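Local coordinates for protein thiosulfate sulfurtransferase TUM1 (Saccharomyces cerevisiae, PDB 3UTN) that accepts persulfide sulfur from the cysteine desulfurase NFS1 and passes it to UBA4 for 2-thiolation of the wobble uridine of tRNAs, at residues Glu42-Arg46 / Gly109-Ile115; Asp66-Arg72 / Val118-Val122; Ala206-Leu212 / Gly233-Tyr239. One frame throughout, in Å; residues are numbered along the deposited sequence.

Contact 1 of 3, residues Glu42-Arg46 / Gly109-Ile115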
loop_
_atom_site.group_PDB
_atom_site.type_symbol
_atom_site.label_atom_id
_atom_site.label_comp_id
_atom_site.label_asym_id
_atom_site.label_seq_id
_atom_site.Cartn_x
_atom_site.Cartn_y
_atom_site.Cartn_z
ATOM N N GLU A 42 -21.165 -10.716 -10.562
ATOM C CA GLU A 42 -21.088 -11.420 -9.297
ATOM C C GLU A 42 -22.422 -11.969 -8.845
ATOM O O GLU A 42 -23.393 -11.233 -8.701
ATOM C CB GLU A 42 -20.475 -10.547 -8.212
ATOM C CG GLU A 42 -19.986 -11.345 -7.020
ATOM C CD GLU A 42 -19.092 -12.504 -7.412
ATOM O OE1 GLU A 42 -18.189 -12.308 -8.249
ATOM O OE2 GLU A 42 -19.296 -13.615 -6.881
ATOM N N LYS A 43 -22.453 -13.276 -8.626
ATOM C CA LYS A 43 -23.662 -13.957 -8.195
ATOM C C LYS A 43 -23.455 -14.586 -6.829
ATOM O O LYS A 43 -24.416 -14.834 -6.104
ATOM C CB LYS A 43 -24.048 -15.035 -9.207
ATOM C CG LYS A 43 -24.374 -14.506 -10.592
ATOM C CD LYS A 43 -24.594 -15.647 -11.577
ATOM C CE LYS A 43 -25.270 -15.161 -12.850
ATOM N NZ LYS A 43 -26.639 -14.637 -12.578
ATOM N N VAL A 44 -22.194 -14.831 -6.480
ATOM C CA VAL A 44 -21.858 -15.583 -5.273
ATOM C C VAL A 44 -21.363 -14.671 -4.156
ATOM O O VAL A 44 -21.881 -14.714 -3.037
ATOM C CB VAL A 44 -20.811 -16.688 -5.566
ATOM C CG1 VAL A 44 -20.442 -17.447 -4.297
ATOM C CG2 VAL A 44 -21.333 -17.654 -6.620
ATOM N N HIS A 45 -20.370 -13.843 -4.469
ATOM C CA HIS A 45 -19.666 -13.075 -3.452
ATOM C C HIS A 45 -20.146 -11.672 -3.349
ATOM O O HIS A 45 -20.342 -10.995 -4.349
ATOM C CB HIS A 45 -18.171 -13.060 -3.734
ATOM C CG HIS A 45 -17.586 -14.420 -4.010
ATOM N ND1 HIS A 45 -17.570 -15.396 -3.091
ATOM C CD2 HIS A 45 -16.964 -14.936 -5.145
ATOM C CE1 HIS A 45 -16.982 -16.487 -3.606
ATOM N NE2 HIS A 45 -16.606 -16.202 -4.865
ATOM N N ARG A 46 -20.328 -11.204 -2.128
ATOM C CA ARG A 46 -20.593 -9.803 -1.927
ATOM C C ARG A 46 -19.366 -9.031 -2.390
ATOM O O ARG A 46 -18.234 -9.444 -2.147
ATOM C CB ARG A 46 -20.870 -9.536 -0.463
ATOM C CG ARG A 46 -21.671 -8.282 -0.212
ATOM C CD ARG A 46 -22.126 -8.261 1.227
ATOM N NE ARG A 46 -20.984 -8.214 2.133
ATOM C CZ ARG A 46 -21.064 -7.958 3.433
ATOM N NH1 ARG A 46 -22.240 -7.730 4.004
ATOM N NH2 ARG A 46 -19.960 -7.935 4.164
ATOM N N GLY A 109 -18.321 -4.880 8.939
ATOM C CA GLY A 109 -19.208 -5.907 8.435
ATOM C C GLY A 109 -18.622 -6.668 7.267
ATOM O O GLY A 109 -19.349 -7.292 6.513
ATOM N N VAL A 110 -17.304 -6.613 7.110
ATOM C CA VAL A 110 -16.651 -7.374 6.059
ATOM C C VAL A 110 -16.808 -8.853 6.378
ATOM O O VAL A 110 -16.571 -9.279 7.503
ATOM C CB VAL A 110 -15.164 -7.007 5.918
ATOM C CG1 VAL A 110 -14.466 -7.928 4.932
ATOM C CG2 VAL A 110 -15.032 -5.566 5.473
ATOM N N GLN A 111 -17.254 -9.620 5.395
ATOM C CA GLN A 111 -17.327 -11.058 5.550
ATOM C C GLN A 111 -16.111 -11.620 4.854
ATOM O O GLN A 111 -15.593 -11.014 3.917
ATOM C CB GLN A 111 -18.604 -11.620 4.927
ATOM C CG GLN A 111 -19.905 -11.066 5.500
ATOM C CD GLN A 111 -20.252 -11.619 6.875
ATOM O OE1 GLN A 111 -19.495 -12.398 7.464
ATOM N NE2 GLN A 111 -21.410 -11.219 7.391
ATOM N N LYS A 112 -15.651 -12.775 5.309
ATOM C CA LYS A 112 -14.520 -13.435 4.680
ATOM C C LYS A 112 -14.738 -13.590 3.182
ATOM O O LYS A 112 -13.806 -13.452 2.407
ATOM C CB LYS A 112 -14.280 -14.806 5.309
ATOM C CG LYS A 112 -12.983 -15.469 4.869
ATOM C CD LYS A 112 -11.763 -14.660 5.298
ATOM C CE LYS A 112 -11.741 -14.418 6.796
ATOM N NZ LYS A 112 -11.691 -15.705 7.539
ATOM N N ASP A 113 -15.975 -13.865 2.787
ATOM C CA ASP A 113 -16.276 -14.157 1.395
ATOM C C ASP A 113 -16.354 -12.912 0.526
ATOM O O ASP A 113 -16.437 -13.014 -0.693
ATOM C CB ASP A 113 -17.576 -14.946 1.266
ATOM C CG ASP A 113 -17.738 -15.553 -0.105
ATOM O OD1 ASP A 113 -16.778 -16.207 -0.568
ATOM O OD2 ASP A 113 -18.808 -15.369 -0.726
ATOM N N ASP A 114 -16.345 -11.743 1.157
ATOM C CA ASP A 114 -16.449 -10.497 0.421
ATOM C C ASP A 114 -15.335 -10.377 -0.579
ATOM O O ASP A 114 -14.182 -10.650 -0.278
ATOM C CB ASP A 114 -16.372 -9.299 1.351
ATOM C CG ASP A 114 -17.614 -9.121 2.164
ATOM O OD1 ASP A 114 -18.657 -9.698 1.807
ATOM O OD2 ASP A 114 -17.550 -8.377 3.155
ATOM N N ILE A 115 -15.689 -9.971 -1.783
ATOM C CA ILE A 115 -14.686 -9.478 -2.692
ATOM C C ILE A 115 -14.460 -8.037 -2.261
ATOM O O ILE A 115 -15.356 -7.200 -2.350
ATOM C CB ILE A 115 -15.157 -9.531 -4.142
ATOM C CG1 ILE A 115 -15.331 -10.981 -4.591
ATOM C CG2 ILE A 115 -14.164 -8.801 -5.024
ATOM C CD1 ILE A 115 -15.983 -11.128 -5.947
HETATM O O HOH W 1 -21.953 -7.497 6.971
HETATM O O HOH W 2 -20.126 -12.982 -0.279
#
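The guanidinium of R46 has Q111 CG over one face, 3.4 Å from R46 NH2, while G109 O and the carboxylate of D114 stand at its edge. The H45 ring carries V44 CG1 over one face and meets D113 OD2 at its edge. Both flat groups sit in the loop before strand 47-51 and meet the loop before its parallel neighbour 115-119, in the N-terminal rhodanese domain, and this contact fastens those two entrances together. R46 lies alongside D114 and grips it side-on in a two-pronged salt bridge: NE goes to OD1, and NH2 goes nearly straight to the syn lone pair of OD2 (2.6 Å, 175°). The planes are nonetheless 32° apart, and the NE partner is tilted from the guanidinium plane. With chi1 at -157°, CG of R46 is anti to the backbone N, and a bend at chi3 turns the guanidinium back onto the carboxylate. NH2 also donates to G109 O, the carbonyl of the glycine that closes helix 98-107 in a Schellman motif. D114 OD2 takes a further bond from Q111 N, which ties the type I turn Q111-D114 to the same oxygen, and Y169 makes a cation-pi contact with R46. The second grip crosses at about a right angle: H45 ND1 donates to D113 OD2 at 2.7 Å, within the ring plane but tilted out of the carboxylate plane. D113 OD1 forms a salt bridge with K141, so its carboxylate is held at both oxygens. H45 CB packs on I115 CG1 at 3.6 Å. Water 2 accepts from R46 N and donates to D113 OD2, and I115 N donates to R46 O at 2.6 Å, at the entrance to strands 47-51 and 115-119.

Contact 2 of 3, residues Asp66-Arg72 / Val118-Val122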
loop_
_atom_site.group_PDB
_atom_site.type_symbol
_atom_site.label_atom_id
_atom_site.label_comp_id
_atom_site.label_asym_id
_atom_site.label_seq_id
_atom_site.Cartn_x
_atom_site.Cartn_y
_atom_site.Cartn_z
ATOM N N ASP A 66 -14.483 12.514 3.582
ATOM C CA ASP A 66 -14.500 12.246 2.153
ATOM C C ASP A 66 -15.193 10.947 1.850
ATOM O O ASP A 66 -15.943 10.855 0.893
ATOM C CB ASP A 66 -13.101 12.268 1.579
ATOM C CG ASP A 66 -12.590 13.666 1.422
ATOM O OD1 ASP A 66 -13.310 14.594 1.852
ATOM O OD2 ASP A 66 -11.496 13.843 0.864
ATOM N N PHE A 67 -14.974 9.946 2.687
ATOM C CA PHE A 67 -15.686 8.715 2.470
ATOM C C PHE A 67 -17.179 8.942 2.617
ATOM O O PHE A 67 -17.977 8.480 1.806
ATOM C CB PHE A 67 -15.273 7.645 3.456
ATOM C CG PHE A 67 -16.130 6.437 3.364
ATOM C CD1 PHE A 67 -15.919 5.513 2.352
ATOM C CD2 PHE A 67 -17.196 6.256 4.233
ATOM C CE1 PHE A 67 -16.722 4.396 2.239
ATOM C CE2 PHE A 67 -18.008 5.144 4.114
ATOM C CZ PHE A 67 -17.766 4.210 3.124
ATOM N N LEU A 68 -17.536 9.652 3.679
ATOM C CA LEU A 68 -18.920 9.782 4.079
ATOM C C LEU A 68 -19.685 10.692 3.158
ATOM O O LEU A 68 -20.872 10.506 2.951
ATOM C CB LEU A 68 -18.996 10.329 5.493
ATOM C CG LEU A 68 -18.421 9.390 6.551
ATOM C CD1 LEU A 68 -18.236 10.166 7.835
ATOM C CD2 LEU A 68 -19.312 8.182 6.776
ATOM N N THR A 69 -19.000 11.675 2.598
ATOM C CA THR A 69 -19.700 12.776 1.970
ATOM C C THR A 69 -19.316 12.951 0.525
ATOM O O THR A 69 -19.956 13.694 -0.184
ATOM C CB THR A 69 -19.436 14.096 2.712
ATOM O OG1 THR A 69 -18.060 14.445 2.564
ATOM C CG2 THR A 69 -19.752 13.941 4.181
ATOM N N LYS A 70 -18.254 12.285 0.097
ATOM C CA LYS A 70 -17.868 12.336 -1.296
ATOM C C LYS A 70 -18.215 11.023 -1.953
ATOM O O LYS A 70 -18.270 9.984 -1.282
ATOM C CB LYS A 70 -16.387 12.669 -1.442
ATOM C CG LYS A 70 -16.081 14.121 -1.122
ATOM C CD LYS A 70 -14.606 14.421 -1.303
ATOM C CE LYS A 70 -14.309 15.891 -1.048
ATOM N NZ LYS A 70 -14.666 16.275 0.342
ATOM N N PRO A 71 -18.473 11.059 -3.264
ATOM C CA PRO A 71 -18.967 9.855 -3.897
ATOM C C PRO A 71 -18.038 8.684 -3.648
ATOM O O PRO A 71 -16.815 8.821 -3.660
ATOM C CB PRO A 71 -18.999 10.227 -5.375
ATOM C CG PRO A 71 -19.193 11.709 -5.369
ATOM C CD PRO A 71 -18.332 12.165 -4.230
ATOM N N ARG A 72 -18.628 7.540 -3.368
ATOM C CA ARG A 72 -17.844 6.355 -3.168
ATOM C C ARG A 72 -18.327 5.361 -4.185
ATOM O O ARG A 72 -19.368 5.548 -4.805
ATOM C CB ARG A 72 -18.031 5.820 -1.744
ATOM C CG ARG A 72 -19.405 5.250 -1.463
ATOM C CD ARG A 72 -19.696 5.246 0.034
ATOM N NE ARG A 72 -19.636 6.603 0.545
ATOM C CZ ARG A 72 -20.624 7.483 0.441
ATOM N NH1 ARG A 72 -21.778 7.139 -0.123
ATOM N NH2 ARG A 72 -20.462 8.700 0.921
ATOM N N VAL A 118 -10.484 -2.472 -3.133
ATOM C CA VAL A 118 -9.937 -1.380 -2.401
ATOM C C VAL A 118 -9.669 -0.257 -3.356
ATOM O O VAL A 118 -9.216 -0.461 -4.472
ATOM C CB VAL A 118 -8.638 -1.776 -1.715
ATOM C CG1 VAL A 118 -8.133 -0.609 -0.893
ATOM C CG2 VAL A 118 -8.884 -2.984 -0.833
ATOM N N TYR A 119 -9.957 0.941 -2.900
ATOM C CA TYR A 119 -9.603 2.093 -3.663
ATOM C C TYR A 119 -9.325 3.179 -2.671
ATOM O O TYR A 119 -9.544 3.020 -1.474
ATOM C CB TYR A 119 -10.743 2.477 -4.595
ATOM C CG TYR A 119 -12.025 2.860 -3.910
ATOM C CD1 TYR A 119 -12.912 1.891 -3.438
ATOM C CD2 TYR A 119 -12.357 4.193 -3.738
ATOM C CE1 TYR A 119 -14.092 2.253 -2.818
ATOM C CE2 TYR A 119 -13.535 4.564 -3.134
ATOM C CZ TYR A 119 -14.396 3.594 -2.680
ATOM O OH TYR A 119 -15.555 3.982 -2.082
ATOM N N ASP A 120 -8.814 4.278 -3.176
ATOM C CA ASP A 120 -8.696 5.453 -2.362
ATOM C C ASP A 120 -8.943 6.630 -3.269
ATOM O O ASP A 120 -8.977 6.476 -4.493
ATOM C CB ASP A 120 -7.335 5.503 -1.663
ATOM C CG ASP A 120 -6.176 5.560 -2.621
ATOM O OD1 ASP A 120 -6.329 6.071 -3.746
ATOM O OD2 ASP A 120 -5.087 5.111 -2.234
ATOM N N ARG A 121 -9.125 7.799 -2.681
ATOM C CA ARG A 121 -9.462 8.967 -3.467
ATOM C C ARG A 121 -8.244 9.625 -4.057
ATOM O O ARG A 121 -8.361 10.469 -4.935
ATOM C CB ARG A 121 -10.236 9.956 -2.619
ATOM C CG ARG A 121 -11.543 9.367 -2.172
ATOM C CD ARG A 121 -12.295 10.290 -1.250
ATOM N NE ARG A 121 -13.512 9.622 -0.822
ATOM C CZ ARG A 121 -14.598 9.496 -1.575
ATOM N NH1 ARG A 121 -14.627 10.005 -2.795
ATOM N NH2 ARG A 121 -15.655 8.859 -1.104
ATOM N N VAL A 122 -7.074 9.240 -3.572
ATOM C CA VAL A 122 -5.846 9.876 -4.019
ATOM C C VAL A 122 -5.401 9.261 -5.331
ATOM O O VAL A 122 -5.091 9.969 -6.288
ATOM C CB VAL A 122 -4.740 9.768 -2.960
ATOM C CG1 VAL A 122 -3.432 10.355 -3.480
ATOM C CG2 VAL A 122 -5.179 10.486 -1.700
#
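R121 crosses to the turn after helix 63-69 because CG is anti to its carbonyl carbon (chi1 -63°) and the chain then runs extended through chi2 and chi3 to NE, with chi4 (-77°) setting the guanidinium across that line. Y119, with chi1 at 62°, has CG between its backbone N and carbonyl carbon, which brings OH to 3.1 Å from R72 CB at the edge of the ring. The contact joins the end of strand 115-119 and the loop beyond it to helix 63-69 in the N-terminal rhodanese domain. There the guanidinium of R121 grips P71 O end-on, just past the end of the helix: NH1 donates at 2.6 Å and NH2 at 2.8 Å, both from the same face of the carbonyl plane. Neither bond is straight, as expected when two nitrogens share one oxygen; NH2 stands well above the carbonyl plane. NH2 also makes a weak bond to K70 O. K70 CB lies over a face of the R121 guanidinium, 3.5 Å from R121 NH1, and D66 CB packs against R121 CD at 3.5 Å. Within 66-72, R72 folds back over the last helical residues so that NE and NH2 both donate to F67 O, and R72 NE sits over the centre of the F67 ring. R72 also forms a salt bridge with D159 and bonds to S161, while the Y119 hydroxyl is hydrogen-bonded to S76. K70 NZ pairs with D66 OD1 at 2.6 Å, and D66 OD2 is bonded to Y55. The buried R121 cation is therefore met largely by backbone carbonyls, whose dipoles probably stabilise its charge; D66, with OD2 5.0 Å from R121 NE, is already shared with K70 and probably contributes modestly.

Contact 3 of 3, residues Ala206-Leu212 / Gly233-Tyr239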
loop_
_atom_site.group_PDB
_atom_site.type_symbol
_atom_site.label_atom_id
_atom_site.label_comp_id
_atom_site.label_asym_id
_atom_site.label_seq_id
_atom_site.Cartn_x
_atom_site.Cartn_y
_atom_site.Cartn_z
ATOM N N ALA A 206 16.006 -3.654 -2.777
ATOM C CA ALA A 206 15.389 -2.982 -1.666
ATOM C C ALA A 206 15.052 -1.598 -2.143
ATOM O O ALA A 206 15.927 -0.794 -2.438
ATOM C CB ALA A 206 16.306 -2.968 -0.460
ATOM N N PHE A 207 13.763 -1.346 -2.273
ATOM C CA PHE A 207 13.317 -0.083 -2.798
ATOM C C PHE A 207 12.629 0.722 -1.753
ATOM O O PHE A 207 11.867 0.212 -0.937
ATOM C CB PHE A 207 12.399 -0.277 -3.984
ATOM C CG PHE A 207 13.057 -0.964 -5.120
ATOM C CD1 PHE A 207 14.013 -0.309 -5.882
ATOM C CD2 PHE A 207 12.739 -2.275 -5.415
ATOM C CE1 PHE A 207 14.640 -0.957 -6.931
ATOM C CE2 PHE A 207 13.352 -2.924 -6.467
ATOM C CZ PHE A 207 14.303 -2.265 -7.225
ATOM N N ASP A 208 12.906 2.005 -1.810
ATOM C CA ASP A 208 12.308 2.921 -0.908
ATOM C C ASP A 208 11.381 3.783 -1.730
ATOM O O ASP A 208 11.802 4.410 -2.698
ATOM C CB ASP A 208 13.387 3.737 -0.225
ATOM C CG ASP A 208 12.875 4.433 0.980
ATOM O OD1 ASP A 208 11.866 5.144 0.846
ATOM O OD2 ASP A 208 13.467 4.263 2.060
ATOM N N ALA A 209 10.109 3.782 -1.352
ATOM C CA ALA A 209 9.075 4.470 -2.117
ATOM C C ALA A 209 9.037 5.960 -1.846
ATOM O O ALA A 209 8.271 6.683 -2.479
ATOM C CB ALA A 209 7.720 3.857 -1.841
ATOM N N ARG A 210 9.853 6.419 -0.903
ATOM C CA ARG A 210 9.897 7.837 -0.589
ATOM C C ARG A 210 10.473 8.589 -1.762
ATOM O O ARG A 210 11.066 7.994 -2.657
ATOM C CB ARG A 210 10.744 8.103 0.640
ATOM C CG ARG A 210 10.140 7.577 1.922
ATOM C CD ARG A 210 11.149 7.714 3.040
ATOM N NE ARG A 210 12.344 6.933 2.762
ATOM C CZ ARG A 210 13.572 7.315 3.080
ATOM N NH1 ARG A 210 13.777 8.481 3.682
ATOM N NH2 ARG A 210 14.596 6.529 2.786
ATOM N N SER A 211 10.287 9.900 -1.758
ATOM C CA SER A 211 10.883 10.740 -2.771
ATOM C C SER A 211 12.378 10.479 -2.791
ATOM O O SER A 211 12.974 10.099 -1.775
ATOM C CB SER A 211 10.620 12.205 -2.456
ATOM O OG SER A 211 11.290 12.558 -1.265
ATOM N N LEU A 212 12.970 10.670 -3.962
ATOM C CA LEU A 212 14.401 10.567 -4.130
ATOM C C LEU A 212 15.100 11.489 -3.133
ATOM O O LEU A 212 16.096 11.105 -2.529
ATOM C CB LEU A 212 14.784 10.920 -5.570
ATOM C CG LEU A 212 16.270 10.946 -5.927
ATOM C CD1 LEU A 212 16.900 9.582 -5.712
ATOM C CD2 LEU A 212 16.477 11.414 -7.359
ATOM N N GLY A 233 21.716 -0.021 1.167
ATOM C CA GLY A 233 21.359 -1.178 0.378
ATOM C C GLY A 233 20.027 -1.008 -0.313
ATOM O O GLY A 233 19.685 -1.781 -1.198
ATOM N N THR A 234 19.266 0.003 0.094
ATOM C CA THR A 234 18.019 0.297 -0.576
ATOM C C THR A 234 18.279 1.211 -1.752
ATOM O O THR A 234 19.361 1.776 -1.907
ATOM C CB THR A 234 16.974 0.960 0.341
ATOM O OG1 THR A 234 17.506 2.182 0.858
ATOM C CG2 THR A 234 16.586 0.027 1.482
ATOM N N GLN A 235 17.265 1.346 -2.582
ATOM C CA GLN A 235 17.353 2.166 -3.760
ATOM C C GLN A 235 16.107 3.003 -3.801
ATOM O O GLN A 235 15.062 2.572 -3.310
ATOM C CB GLN A 235 17.412 1.291 -4.992
ATOM C CG GLN A 235 18.574 0.327 -5.010
ATOM C CD GLN A 235 18.452 -0.608 -6.176
ATOM O OE1 GLN A 235 18.713 -0.219 -7.299
ATOM N NE2 GLN A 235 18.023 -1.834 -5.922
ATOM N N PRO A 236 16.207 4.209 -4.374
ATOM C CA PRO A 236 15.018 5.024 -4.421
ATOM C C PRO A 236 14.098 4.527 -5.515
ATOM O O PRO A 236 14.503 4.386 -6.670
ATOM C CB PRO A 236 15.560 6.405 -4.765
ATOM C CG PRO A 236 16.771 6.126 -5.587
ATOM C CD PRO A 236 17.347 4.845 -5.064
ATOM N N LEU A 237 12.870 4.225 -5.140
ATOM C CA LEU A 237 11.850 3.973 -6.125
ATOM C C LEU A 237 10.634 4.757 -5.668
ATOM O O LEU A 237 9.686 4.182 -5.149
ATOM C CB LEU A 237 11.572 2.479 -6.254
ATOM C CG LEU A 237 10.870 2.019 -7.533
ATOM C CD1 LEU A 237 11.590 2.517 -8.781
ATOM C CD2 LEU A 237 10.792 0.505 -7.541
ATOM N N PRO A 238 10.681 6.093 -5.827
ATOM C CA PRO A 238 9.573 6.916 -5.382
ATOM C C PRO A 238 8.303 6.384 -6.003
ATOM O O PRO A 238 8.244 6.172 -7.212
ATOM C CB PRO A 238 9.935 8.297 -5.918
ATOM C CG PRO A 238 11.424 8.284 -5.900
ATOM C CD PRO A 238 11.755 6.916 -6.409
ATOM N N TYR A 239 7.315 6.111 -5.162
ATOM C CA TYR A 239 6.124 5.398 -5.595
ATOM C C TYR A 239 5.463 6.042 -6.808
ATOM O O TYR A 239 4.944 5.343 -7.670
ATOM C CB TYR A 239 5.133 5.268 -4.443
ATOM C CG TYR A 239 4.427 6.543 -4.087
ATOM C CD1 TYR A 239 3.249 6.907 -4.734
ATOM C CD2 TYR A 239 4.929 7.388 -3.102
ATOM C CE1 TYR A 239 2.586 8.073 -4.407
ATOM C CE2 TYR A 239 4.273 8.561 -2.773
ATOM C CZ TYR A 239 3.104 8.892 -3.429
ATOM O OH TYR A 239 2.444 10.049 -3.111
HETATM O O HOH W 3 18.463 -2.656 -3.358
HETATM O O HOH W 4 15.723 3.255 2.481
#
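F207 and L237 form the tight side of this contact: L237 CD2 sits over one face of the F207 ring, 3.8 Å from its centroid and 20° off the normal, a CH-pi contact. On the face of the sheet bearing D208, L212 CD1 presses on P236 CG at 3.5 Å, tighter than usual for two carbons. F207 CG reaches its position with chi1 at -62°, beside the backbone N. The amide of Q235 runs alongside the ring, its plane 32° from it, and Q235 OE1 accepts from T271 N. The two segments belong to the beta-alpha-beta unit of strand 205-208, helix 212-216 and strand 234-236 in the C-terminal rhodanese domain, the latter strand being outermost in its parallel sheet. The backbones alternate in the parallel pattern: Q235 N to A206 O, D208 N to Q235 O at 2.7 Å and L237 N to D208 O at 2.7 Å, while Y239 N donates to A209 O beyond the strands. There P238 CG lies 3.3 Å from R210 O. The A206 end is the water-bridged side: water 3 bridges A206 N and Q235 NE2, while water 4 donates to D208 OD2 and to T234 OG1 at 2.6 Å, linking those two side chains; T234 OG1 also bonds to I231 O. D208 is also held within its own segment: R210 N meets the anti lone pair of OD1 in an Asx turn, and R210 NE and NH2 grip the carboxylate side-on. R210 also pairs with E221 and, through NH2, G229 O. Paired so closely, the D208 and R210 charges probably balance each other, and their grip probably constrains the turn that includes A209, whose side chain lies about 4 Å from that of C282, the active-site cysteine that forms the persulfide intermediate.

Overall arrangement
Contacts 1 and 2 belong to the N-terminal rhodanese domain and contact 3 to its C-terminal counterpart. Strand 115-119 connects the first two: segment 109-115 leads into it and segment 118-122 closes it, so the contacts, whose centres are 20 Å apart, serve its two ends. The sheets share the strand order 1-5-4-2-3, and contact 3 pairs the second and third strands of its sheet. Its centre lies 35 Å from that of contact 1 and 27 Å from that of contact 2, although the nearest atoms of contacts 2 and 3 are about 6 Å apart. Only contact 3 adjoins the catalytic C282; contacts 1 and 2 lie in the domain without a catalytic cysteine.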